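Local coordinates for protein beta-mannosidase (Trichoderma harzianum, PDB 4CVU) that probably hydrolyses terminal beta-linked mannose from the non-reducing ends of mannosides, as a fungal beta-mannosidase of glycoside hydrolase family 2, at residues Q676-Q679 with A680-K684; G724-K727 with V728-V732; V191-Q195 with N196-W200; N72-N75 with D76-L79. All blocks are in the same frame, centred on the assembly; numbering follows the deposited sequence.

All four contacts are local and lie in series along the chain; none nests or crosses. Contact 4 comes first and closes the turn at the start of helix 75-78, whose N-cap residue Leu-74 packs on helix 620-625. Contact 3 follows, in the loop between helix 159-168 and strand 215-221, and ties this part of the N-terminal region to the barrel. Contacts 3 and 4 do not touch; their centres are about 18 Å apart. Contact 1 is a turn inside helix 664-692. Contact 2 forms the entry to helix 729-736. These two touch: Gln-676 OE1 probably bonds to Val-728 N, Ala-680 packs on Val-728 and Tyr-683 on Leu-729, joining helix 664-692 to the start of 729-736.

Contact 1. Residues Q676-Q679 with A680-K684; sequences QLFQ and ADMYK
Gln-676 O takes the N-H of Ala-680 at 3.0 Å, a nearly straight helical bond (165°). The side-chain amide of Gln-676 turns off the helix to Val-728 N and Met-600 O. Leu-677 O accepts from Asp-681 N at 3.1 Å. The Asp-681 side chain lies beside that carbonyl, and its OD2 goes on to the hydroxyls of Tyr-656 and Tyr-886. Phe-678 O receives Met-682 N at 2.9 Å. The Phe-678 ring then meets the sulfur one turn on: CZ lies 4.1 Å from Met-682 SD, a Met-aromatic contact. The sulfur approaches obliquely, 56° off the ring normal. Both side chains leave with CG opposite the backbone N, which brings ring and sulfur together. Gln-679 crosses Tyr-683, with its CG 3.3 Å from Tyr-683 CE1. The amide stands almost upright to the ring, the planes 83° apart. Ser-599 and Ala-718 hold that amide, while Trp-706 O and Phe-597 N meet the Tyr-683 hydroxyl. The chemistry implies a well-buried helix turn in which the backbone satisfies itself and the polar side-chain ends are bonded to neighbouring parts of the fold, Tyr-886 of the Ig-fold domain among them.

Contact 2. Residues G724-K727 with V728-V732; sequences GRWK and VLPYV
Trp-726 and Tyr-731 form the aromatic part of this contact. The edge of the indole points at the face of the tyrosine. Trp-726 CE3 sits above the centre of the Tyr-731 ring, and the centroid of the indole six-membered ring is 4.8 Å from that of Tyr-731. The planes meet at 56°, an inclined edge-to-face pair. With its CG beside the backbone N (chi1 -74°), Tyr-731 turns its ring back, and one face receives the indole edge.

Pro-730 adds a CH-pi contact. Its CB lies over one indole face, 3.9 Å from the centroid of the six-membered ring and offset toward the rim. Apolar packing continues at the base of the indole, where Trp-726 CB is 3.6 Å from Tyr-731 CE2. The carbonyl of Lys-727 also touches the proline ring, its O 3.4 Å from Pro-730 CD.

No hydrogen bond joins the two segments. Within 728-732 the first turn has two weak bonds to Val-728 O, from Tyr-731 N at 3.2 Å and Val-732 N at 3.4 Å. Polar ends are served from outside: Ser-410 takes Trp-726 NE1, Phe-899 N meets the Tyr-731 hydroxyl, and Ser-599 meets Lys-727 NZ. Phe-898 also stacks on the indole.

The chemistry implies that the entry to helix 729-736, after the last barrel strand, is shaped by aromatic and proline packing and not by polar bonds across the turn.

Contact 3. Residues V191-Q195 with N196-W200; sequences VRKEQ and NDFGW
A single 3-10 turn, at residues 195-197, shapes this loop of the galactose-binding-like domain where it meets the catalytic barrel. Before it, Lys-193 and Glu-194 reach to Asp-197. Lys-193 NZ makes a salt bridge to Asp-197 OD2 at 2.6 Å, on the lone pair turned away from the other oxygen. Asp-113 and Pro-208 O also hold this ammonium. Asp-197 OD1 lies 2.6 Å from Glu-194 OE1. Two acid oxygens this close suggest that one of the groups holds a proton. The carboxylate planes stand 81° apart. Glu-194 is extended, CG opposite the backbone N (chi1 167°), and its OE2 reaches Trp-396 NE1 of the barrel. With an alanine at Asp-197 the carboxylate is gone, and Lys-193 would probably keep Asp-113 but lose this mate, leaving Glu-194 OE1 without its close neighbour.

The backbone closes the turn. Asp-197 N bonds to Glu-194 O at 3.1 Å, from above the carbonyl plane. Phe-198 N reaches Gln-195 O at 3.3 Å, a weak bond. A water sits between Gln-195 O and Gly-199 O, within bonding distance of each. A bend at chi2 (-82°) folds Gln-195 back, and its NE2 bonds to Lys-193 O at 2.9 Å in its amide plane. Its OE1 goes to Tyr-454. On the apolar side, Phe-198 CZ meets Val-191 CG1 at 3.8 Å and Lys-193 CD at 3.9 Å, near Val-159 of helix 159-168. Such a buried polar turn, with further bonds to Ser-424, is consistent with the docking of the N-terminal domain on the barrel of family 2 enzymes.

Contact 4. Residues N72-N75 with D76-L79; sequences NGLN and DFDL
Leu-74 O accepts two backbone N-H groups from the residues that follow it. Asp-78 N comes at 3.0 Å, in the carbonyl plane and on a lone pair. Phe-77 N comes at 2.9 Å from above that plane, and its bond is more bent (144°). Leu-79 N is satisfied by Asn-75 O at 3.0 Å. Before the helix, Asn-75 N bonds to Asn-72 O at 3.1 Å.

Two waters take part as well. One gives a proton to Gly-73 O and accepts from Asp-76 N, which lies 3.0 Å from it; Arg-625 also reaches Gly-73 O. The other accepts from Leu-74 N and donates to Asp-78 OD2, also at 3.0 Å. This is the N-terminus of the short helix 75-78, with Leu-74 as N-cap. A leucine side chain cannot cap, and the first-turn amide of Asp-76 bonds to water instead. Separately, the second water links Leu-74 N to the Asp-78 carboxylate.

Asp-76 OD1 accepts from Ala-205 N. Asp-78 OD1 has a long, weak ion pair with Arg-636. Leu-74 packs on Thr-621 and Leu-624 of helix 620-625.

Asn-75 CB lies 3.6 Å from Leu-79 CD1. A bound cadmium ion is about 2 Å from the Asn-75 side chain, measured to the nearest atom. With an alanine here the amide is lost, the cadmium ion would probably be left without this close neighbour, and a gap would be likely to open beside Leu-79. Asn-72 packs on Asp-611 of the second subunit.

Contact 1. Residues Q676-Q679 with A680-K684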
loop_
_atom_site.group_PDB
_atom_site.type_symbol
_atom_site.label_atom_id
_atom_site.label_comp_id
_atom_site.label_asym_id
_atom_site.label_seq_id
_atom_site.Cartn_x
_atom_site.Cartn_y
_atom_site.Cartn_z
ATOM N N GLN A 676 22.061 -6.783 3.571
ATOM C CA GLN A 676 21.987 -7.758 4.644
ATOM C C GLN A 676 23.192 -8.685 4.697
ATOM O O GLN A 676 23.538 -9.122 5.739
ATOM C CB GLN A 676 20.727 -8.634 4.498
ATOM C CG GLN A 676 19.498 -7.844 4.804
ATOM C CD GLN A 676 18.277 -8.715 4.905
ATOM O OE1 GLN A 676 18.364 -9.932 5.042
ATOM N NE2 GLN A 676 17.140 -8.082 4.926
ATOM N N LEU A 677 23.784 -8.997 3.551
ATOM C CA LEU A 677 24.923 -9.880 3.505
ATOM C C LEU A 677 26.102 -9.195 4.156
ATOM O O LEU A 677 26.915 -9.854 4.840
ATOM C CB LEU A 677 25.290 -10.245 2.070
ATOM C CG LEU A 677 24.307 -11.121 1.269
ATOM C CD1 LEU A 677 24.884 -11.342 -0.109
ATOM C CD2 LEU A 677 24.031 -12.461 1.955
ATOM N N PHE A 678 26.219 -7.894 3.894
ATOM C CA PHE A 678 27.364 -7.125 4.435
ATOM C C PHE A 678 27.221 -7.055 5.967
ATOM O O PHE A 678 28.142 -7.376 6.672
ATOM C CB PHE A 678 27.433 -5.715 3.851
ATOM C CG PHE A 678 28.403 -4.856 4.572
ATOM C CD1 PHE A 678 29.741 -4.885 4.242
ATOM C CD2 PHE A 678 27.995 -4.081 5.619
ATOM C CE1 PHE A 678 30.664 -4.138 4.946
ATOM C CE2 PHE A 678 28.901 -3.349 6.344
ATOM C CZ PHE A 678 30.244 -3.366 5.999
ATOM N N GLN A 679 26.012 -6.741 6.460
ATOM C CA GLN A 679 25.743 -6.676 7.905
ATOM C C GLN A 679 26.018 -8.006 8.575
ATOM O O GLN A 679 26.582 -8.016 9.654
ATOM C CB GLN A 679 24.273 -6.284 8.183
ATOM C CG GLN A 679 23.874 -6.063 9.646
ATOM C CD GLN A 679 22.335 -6.139 9.794
ATOM O OE1 GLN A 679 21.728 -6.840 9.035
ATOM N NE2 GLN A 679 21.760 -5.505 10.786
ATOM N N ALA A 680 25.526 -9.121 8.007
ATOM C CA ALA A 680 25.756 -10.447 8.605
ATOM C C ALA A 680 27.257 -10.740 8.750
ATOM O O ALA A 680 27.722 -11.185 9.793
ATOM C CB ALA A 680 25.149 -11.490 7.762
ATOM N N ASP A 681 27.963 -10.523 7.667
ATOM C CA ASP A 681 29.379 -10.877 7.603
ATOM C C ASP A 681 30.179 -10.001 8.567
ATOM O O ASP A 681 31.142 -10.468 9.179
ATOM C CB ASP A 681 29.881 -10.768 6.155
ATOM C CG ASP A 681 29.608 -12.042 5.319
ATOM O OD1 ASP A 681 29.321 -13.097 5.913
ATOM O OD2 ASP A 681 29.676 -11.989 4.053
ATOM N N MET A 682 29.848 -8.714 8.630
ATOM C CA MET A 682 30.499 -7.824 9.612
ATOM C C MET A 682 30.217 -8.236 11.067
ATOM O O MET A 682 31.132 -8.252 11.866
ATOM C CB MET A 682 30.171 -6.351 9.375
ATOM C CG MET A 682 31.150 -5.410 10.094
ATOM S SD MET A 682 30.659 -3.671 10.052
ATOM C CE MET A 682 29.144 -3.807 10.973
ATOM N N TYR A 683 28.980 -8.618 11.401
ATOM C CA TYR A 683 28.684 -9.017 12.771
ATOM C C TYR A 683 29.448 -10.290 13.126
ATOM O O TYR A 683 30.055 -10.382 14.202
ATOM C CB TYR A 683 27.163 -9.202 13.013
ATOM C CG TYR A 683 26.380 -7.916 13.149
ATOM C CD1 TYR A 683 26.538 -6.891 12.232
ATOM C CD2 TYR A 683 25.409 -7.766 14.119
ATOM C CE1 TYR A 683 25.802 -5.729 12.322
ATOM C CE2 TYR A 683 24.650 -6.608 14.199
ATOM C CZ TYR A 683 24.860 -5.611 13.283
ATOM O OH TYR A 683 24.156 -4.444 13.334
ATOM N N LYS A 684 29.456 -11.252 12.191
ATOM C CA LYS A 684 30.233 -12.498 12.324
ATOM C C LYS A 684 31.677 -12.177 12.614
ATOM O O LYS A 684 32.290 -12.738 13.529
ATOM C CB LYS A 684 30.144 -13.291 11.038
ATOM C CG LYS A 684 30.926 -14.570 11.004
ATOM C CD LYS A 684 31.151 -15.022 9.555
ATOM C CE LYS A 684 31.939 -16.278 9.445
ATOM N NZ LYS A 684 32.132 -16.670 8.011
#

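Contact 2. Residues G724-K727 with V728-V732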
loop_
_atom_site.group_PDB
_atom_site.type_symbol
_atom_site.label_atom_id
_atom_site.label_comp_id
_atom_site.label_asym_id
_atom_site.label_seq_id
_atom_site.Cartn_x
_atom_site.Cartn_y
_atom_site.Cartn_z
ATOM N N GLY A 724 8.785 -10.108 12.592
ATOM C CA GLY A 724 9.565 -11.228 13.062
ATOM C C GLY A 724 10.487 -11.884 12.050
ATOM O O GLY A 724 11.283 -12.716 12.447
ATOM N N ARG A 725 10.389 -11.508 10.758
ATOM C CA ARG A 725 11.101 -12.187 9.675
ATOM C C ARG A 725 12.583 -12.012 9.952
ATOM O O ARG A 725 12.983 -10.935 10.262
ATOM C CB ARG A 725 10.839 -11.497 8.316
ATOM C CG ARG A 725 11.622 -12.128 7.150
ATOM C CD ARG A 725 11.371 -11.498 5.804
ATOM N NE ARG A 725 10.057 -11.895 5.298
ATOM C CZ ARG A 725 9.800 -12.927 4.478
ATOM N NH1 ARG A 725 10.765 -13.704 4.012
ATOM N NH2 ARG A 725 8.523 -13.191 4.126
ATOM N N TRP A 726 13.332 -13.069 9.771
ATOM C CA TRP A 726 14.790 -13.077 9.874
ATOM C C TRP A 726 15.473 -12.439 8.659
ATOM O O TRP A 726 15.244 -12.828 7.530
ATOM C CB TRP A 726 15.246 -14.504 10.029
ATOM C CG TRP A 726 14.974 -15.082 11.363
ATOM C CD1 TRP A 726 13.930 -14.829 12.146
ATOM C CD2 TRP A 726 15.812 -15.984 12.092
ATOM N NE1 TRP A 726 14.011 -15.541 13.322
ATOM C CE2 TRP A 726 15.160 -16.263 13.311
ATOM C CE3 TRP A 726 17.010 -16.632 11.807
ATOM C CZ2 TRP A 726 15.692 -17.107 14.265
ATOM C CZ3 TRP A 726 17.530 -17.494 12.746
ATOM C CH2 TRP A 726 16.879 -17.698 13.984
ATOM N N LYS A 727 16.370 -11.499 8.923
ATOM C CA LYS A 727 17.360 -11.072 7.967
ATOM C C LYS A 727 18.378 -12.190 7.830
ATOM O O LYS A 727 18.211 -13.263 8.412
ATOM C CB LYS A 727 18.069 -9.787 8.435
ATOM C CG LYS A 727 17.150 -8.578 8.584
ATOM C CD LYS A 727 17.944 -7.272 8.626
ATOM C CE LYS A 727 17.014 -6.083 8.891
ATOM N NZ LYS A 727 17.657 -4.753 9.112
ATOM N N VAL A 728 19.432 -11.920 7.054
ATOM C CA VAL A 728 20.572 -12.796 6.957
ATOM C C VAL A 728 21.306 -12.852 8.308
ATOM O O VAL A 728 21.769 -13.915 8.682
ATOM C CB VAL A 728 21.552 -12.391 5.838
ATOM C CG1 VAL A 728 22.771 -13.298 5.782
ATOM C CG2 VAL A 728 20.862 -12.439 4.491
ATOM N N LEU A 729 21.366 -11.735 9.038
ATOM C CA LEU A 729 22.133 -11.645 10.297
ATOM C C LEU A 729 21.901 -12.763 11.340
ATOM O O LEU A 729 22.827 -13.379 11.822
ATOM C CB LEU A 729 21.908 -10.295 10.968
ATOM C CG LEU A 729 22.470 -10.125 12.381
ATOM C CD1 LEU A 729 23.987 -10.315 12.406
ATOM C CD2 LEU A 729 22.087 -8.728 12.816
ATOM N N PRO A 730 20.658 -12.997 11.709
ATOM C CA PRO A 730 20.392 -13.985 12.763
ATOM C C PRO A 730 20.776 -15.402 12.397
ATOM O O PRO A 730 20.989 -16.186 13.320
ATOM C CB PRO A 730 18.848 -13.838 13.013
ATOM C CG PRO A 730 18.352 -13.098 11.840
ATOM C CD PRO A 730 19.470 -12.227 11.341
ATOM N N TYR A 731 20.757 -15.762 11.104
ATOM C CA TYR A 731 21.218 -17.066 10.633
ATOM C C TYR A 731 22.703 -17.207 10.837
ATOM O O TYR A 731 23.197 -18.274 11.257
ATOM C CB TYR A 731 20.885 -17.256 9.162
ATOM C CG TYR A 731 19.410 -17.512 8.904
ATOM C CD1 TYR A 731 18.838 -18.722 9.273
ATOM C CD2 TYR A 731 18.602 -16.552 8.323
ATOM C CE1 TYR A 731 17.483 -18.953 9.050
ATOM C CE2 TYR A 731 17.258 -16.801 8.093
ATOM C CZ TYR A 731 16.720 -18.015 8.477
ATOM O OH TYR A 731 15.381 -18.282 8.222
ATOM N N VAL A 732 23.450 -16.151 10.534
ATOM C CA VAL A 732 24.921 -16.116 10.762
ATOM C C VAL A 732 25.398 -16.032 12.235
ATOM O O VAL A 732 26.313 -16.738 12.654
ATOM C CB VAL A 732 25.559 -14.980 9.954
ATOM C CG1 VAL A 732 27.076 -14.986 10.130
ATOM C CG2 VAL A 732 25.242 -15.155 8.467
#

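Contact 3. Residues V191-Q195 with N196-W200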
loop_
_atom_site.group_PDB
_atom_site.type_symbol
_atom_site.label_atom_id
_atom_site.label_comp_id
_atom_site.label_asym_id
_atom_site.label_seq_id
_atom_site.Cartn_x
_atom_site.Cartn_y
_atom_site.Cartn_z
ATOM N N VAL A 191 10.146 14.877 30.685
ATOM C CA VAL A 191 8.968 14.018 30.900
ATOM C C VAL A 191 9.339 12.569 31.166
ATOM O O VAL A 191 10.122 11.983 30.442
ATOM C CB VAL A 191 7.951 14.138 29.760
ATOM C CG1 VAL A 191 8.590 13.855 28.398
ATOM C CG2 VAL A 191 6.775 13.199 29.998
ATOM N N ARG A 192 8.752 11.988 32.203
ATOM C CA ARG A 192 8.909 10.572 32.481
ATOM C C ARG A 192 7.958 9.761 31.590
ATOM O O ARG A 192 6.888 9.303 32.018
ATOM C CB ARG A 192 8.656 10.308 33.972
ATOM C CG ARG A 192 9.573 11.075 34.881
ATOM C CD ARG A 192 11.016 10.900 34.520
ATOM N NE ARG A 192 11.318 9.484 34.308
ATOM C CZ ARG A 192 12.196 8.998 33.431
ATOM N NH1 ARG A 192 12.912 9.794 32.639
ATOM N NH2 ARG A 192 12.383 7.683 33.353
ATOM N N LYS A 193 8.404 9.605 30.337
ATOM C CA LYS A 193 7.700 8.913 29.253
ATOM C C LYS A 193 8.804 8.255 28.446
ATOM O O LYS A 193 9.977 8.726 28.392
ATOM C CB LYS A 193 6.860 9.899 28.390
ATOM C CG LYS A 193 6.082 9.282 27.205
ATOM C CD LYS A 193 5.009 10.226 26.663
ATOM C CE LYS A 193 4.312 9.748 25.369
ATOM N NZ LYS A 193 4.195 8.269 25.275
ATOM N N GLU A 194 8.440 7.147 27.837
ATOM C CA GLU A 194 9.340 6.308 27.050
ATOM C C GLU A 194 9.980 7.226 26.048
ATOM O O GLU A 194 9.349 7.868 25.259
ATOM C CB GLU A 194 8.518 5.167 26.406
ATOM C CG GLU A 194 9.193 4.360 25.322
ATOM C CD GLU A 194 8.397 3.133 24.847
ATOM O OE1 GLU A 194 7.439 3.334 24.135
ATOM O OE2 GLU A 194 8.730 2.008 25.151
ATOM N N GLN A 195 11.299 7.333 26.126
ATOM C CA GLN A 195 11.977 8.313 25.377
ATOM C C GLN A 195 11.900 8.152 23.869
ATOM O O GLN A 195 11.872 9.137 23.188
ATOM C CB GLN A 195 13.423 8.464 25.874
ATOM C CG GLN A 195 13.516 8.802 27.332
ATOM C CD GLN A 195 13.345 10.266 27.684
ATOM O OE1 GLN A 195 14.308 11.044 27.724
ATOM N NE2 GLN A 195 12.111 10.655 28.016
ATOM N N ASN A 196 11.879 6.933 23.355
ATOM C CA ASN A 196 11.803 6.701 21.966
ATOM C C ASN A 196 10.488 7.103 21.337
ATOM O O ASN A 196 10.402 7.185 20.161
ATOM C CB ASN A 196 12.205 5.310 21.553
ATOM C CG ASN A 196 11.263 4.271 22.020
ATOM O OD1 ASN A 196 11.328 3.803 23.122
ATOM N ND2 ASN A 196 10.318 3.939 21.152
ATOM N N ASP A 197 9.518 7.427 22.158
ATOM C CA ASP A 197 8.210 7.898 21.685
ATOM C C ASP A 197 8.276 9.250 20.968
ATOM O O ASP A 197 7.361 9.617 20.264
ATOM C CB ASP A 197 7.283 7.998 22.870
ATOM C CG ASP A 197 6.851 6.697 23.398
ATOM O OD1 ASP A 197 7.339 5.653 22.945
ATOM O OD2 ASP A 197 5.970 6.706 24.270
ATOM N N PHE A 198 9.373 9.983 21.174
ATOM C CA PHE A 198 9.643 11.222 20.481
ATOM C C PHE A 198 10.616 11.063 19.307
ATOM O O PHE A 198 11.177 12.071 18.815
ATOM C CB PHE A 198 10.178 12.262 21.467
ATOM C CG PHE A 198 9.327 12.394 22.697
ATOM C CD1 PHE A 198 8.120 13.068 22.642
ATOM C CD2 PHE A 198 9.687 11.756 23.875
ATOM C CE1 PHE A 198 7.320 13.147 23.764
ATOM C CE2 PHE A 198 8.880 11.807 24.990
ATOM C CZ PHE A 198 7.692 12.523 24.931
ATOM N N GLY A 199 10.826 9.790 18.899
ATOM C CA GLY A 199 11.626 9.440 17.777
ATOM C C GLY A 199 12.948 8.839 18.190
ATOM O O GLY A 199 13.477 9.185 19.222
ATOM N N TRP A 200 13.477 7.913 17.392
ATOM C CA TRP A 200 14.884 7.477 17.569
ATOM C C TRP A 200 15.437 7.209 16.171
ATOM O O TRP A 200 14.710 7.317 15.149
ATOM C CB TRP A 200 14.994 6.255 18.519
ATOM C CG TRP A 200 16.256 6.232 19.453
ATOM C CD1 TRP A 200 17.420 5.591 19.223
ATOM C CD2 TRP A 200 16.411 6.888 20.732
ATOM N NE1 TRP A 200 18.317 5.808 20.252
ATOM C CE2 TRP A 200 17.723 6.606 21.188
ATOM C CE3 TRP A 200 15.592 7.697 21.511
ATOM C CZ2 TRP A 200 18.221 7.091 22.394
ATOM C CZ3 TRP A 200 16.080 8.170 22.746
ATOM C CH2 TRP A 200 17.399 7.853 23.171
HETATM O O HOH W 1 13.464 10.899 21.307
#

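Contact 4. Residues N72-N75 with D76-L79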
loop_
_atom_site.group_PDB
_atom_site.type_symbol
_atom_site.label_atom_id
_atom_site.label_comp_id
_atom_site.label_asym_id
_atom_site.label_seq_id
_atom_site.Cartn_x
_atom_site.Cartn_y
_atom_site.Cartn_z
ATOM N N ASN A 72 2.443 2.960 8.396
ATOM C CA ASN A 72 2.457 3.146 6.941
ATOM C C ASN A 72 2.989 4.454 6.386
ATOM O O ASN A 72 2.766 5.503 6.967
ATOM C CB ASN A 72 1.022 2.978 6.375
ATOM C CG ASN A 72 0.541 1.534 6.434
ATOM O OD1 ASN A 72 1.257 0.676 6.917
ATOM N ND2 ASN A 72 -0.678 1.262 5.989
ATOM N N GLY A 73 3.708 4.375 5.253
ATOM C CA GLY A 73 3.927 5.527 4.379
ATOM C C GLY A 73 4.707 6.649 5.055
ATOM O O GLY A 73 5.800 6.398 5.596
ATOM N N LEU A 74 4.178 7.880 5.019
ATOM C CA LEU A 74 4.872 8.995 5.680
ATOM C C LEU A 74 4.068 9.464 6.870
ATOM O O LEU A 74 4.079 10.651 7.194
ATOM C CB LEU A 74 5.141 10.162 4.708
ATOM C CG LEU A 74 6.177 9.848 3.628
ATOM C CD1 LEU A 74 6.115 10.947 2.576
ATOM C CD2 LEU A 74 7.599 9.705 4.194
ATOM N N ASN A 75 3.398 8.518 7.537
ATOM C CA ASN A 75 2.568 8.796 8.726
ATOM C C ASN A 75 3.292 9.352 9.917
ATOM O O ASN A 75 2.645 9.915 10.788
ATOM C CB ASN A 75 1.815 7.571 9.189
ATOM C CG ASN A 75 0.535 7.301 8.355
ATOM O OD1 ASN A 75 -0.063 6.225 8.478
ATOM N ND2 ASN A 75 0.149 8.208 7.506
ATOM N N ASP A 76 4.615 9.186 9.974
ATOM C CA ASP A 76 5.394 9.812 11.044
ATOM C C ASP A 76 5.205 11.305 10.926
ATOM O O ASP A 76 5.257 11.991 11.917
ATOM C CB ASP A 76 6.901 9.467 10.965
ATOM C CG ASP A 76 7.636 9.731 12.246
ATOM O OD1 ASP A 76 7.015 9.637 13.312
ATOM O OD2 ASP A 76 8.871 10.020 12.225
ATOM N N PHE A 77 5.012 11.802 9.698
ATOM C CA PHE A 77 4.762 13.218 9.459
ATOM C C PHE A 77 3.276 13.518 9.516
ATOM O O PHE A 77 2.836 14.390 10.298
ATOM C CB PHE A 77 5.377 13.674 8.131
ATOM C CG PHE A 77 6.882 13.668 8.162
ATOM C CD1 PHE A 77 7.566 14.586 8.916
ATOM C CD2 PHE A 77 7.598 12.698 7.495
ATOM C CE1 PHE A 77 8.949 14.571 8.977
ATOM C CE2 PHE A 77 8.980 12.669 7.550
ATOM C CZ PHE A 77 9.656 13.606 8.295
ATOM N N ASP A 78 2.519 12.765 8.733
ATOM C CA ASP A 78 1.128 13.062 8.480
ATOM C C ASP A 78 0.243 12.933 9.711
ATOM O O ASP A 78 -0.839 13.523 9.748
ATOM C CB ASP A 78 0.555 12.161 7.396
ATOM C CG ASP A 78 1.323 12.218 6.053
ATOM O OD1 ASP A 78 2.095 13.133 5.766
ATOM O OD2 ASP A 78 1.163 11.265 5.292
ATOM N N LEU A 79 0.679 12.155 10.715
ATOM C CA LEU A 79 -0.135 11.934 11.924
ATOM C C LEU A 79 0.177 12.858 13.120
ATOM O O LEU A 79 -0.377 12.677 14.201
ATOM C CB LEU A 79 -0.030 10.474 12.372
ATOM C CG LEU A 79 -0.530 9.460 11.346
ATOM C CD1 LEU A 79 -0.433 8.094 11.962
ATOM C CD2 LEU A 79 -1.970 9.711 10.923
HETATM O O HOH W 2 6.461 7.717 8.175
HETATM O O HOH W 3 1.337 8.457 4.339
#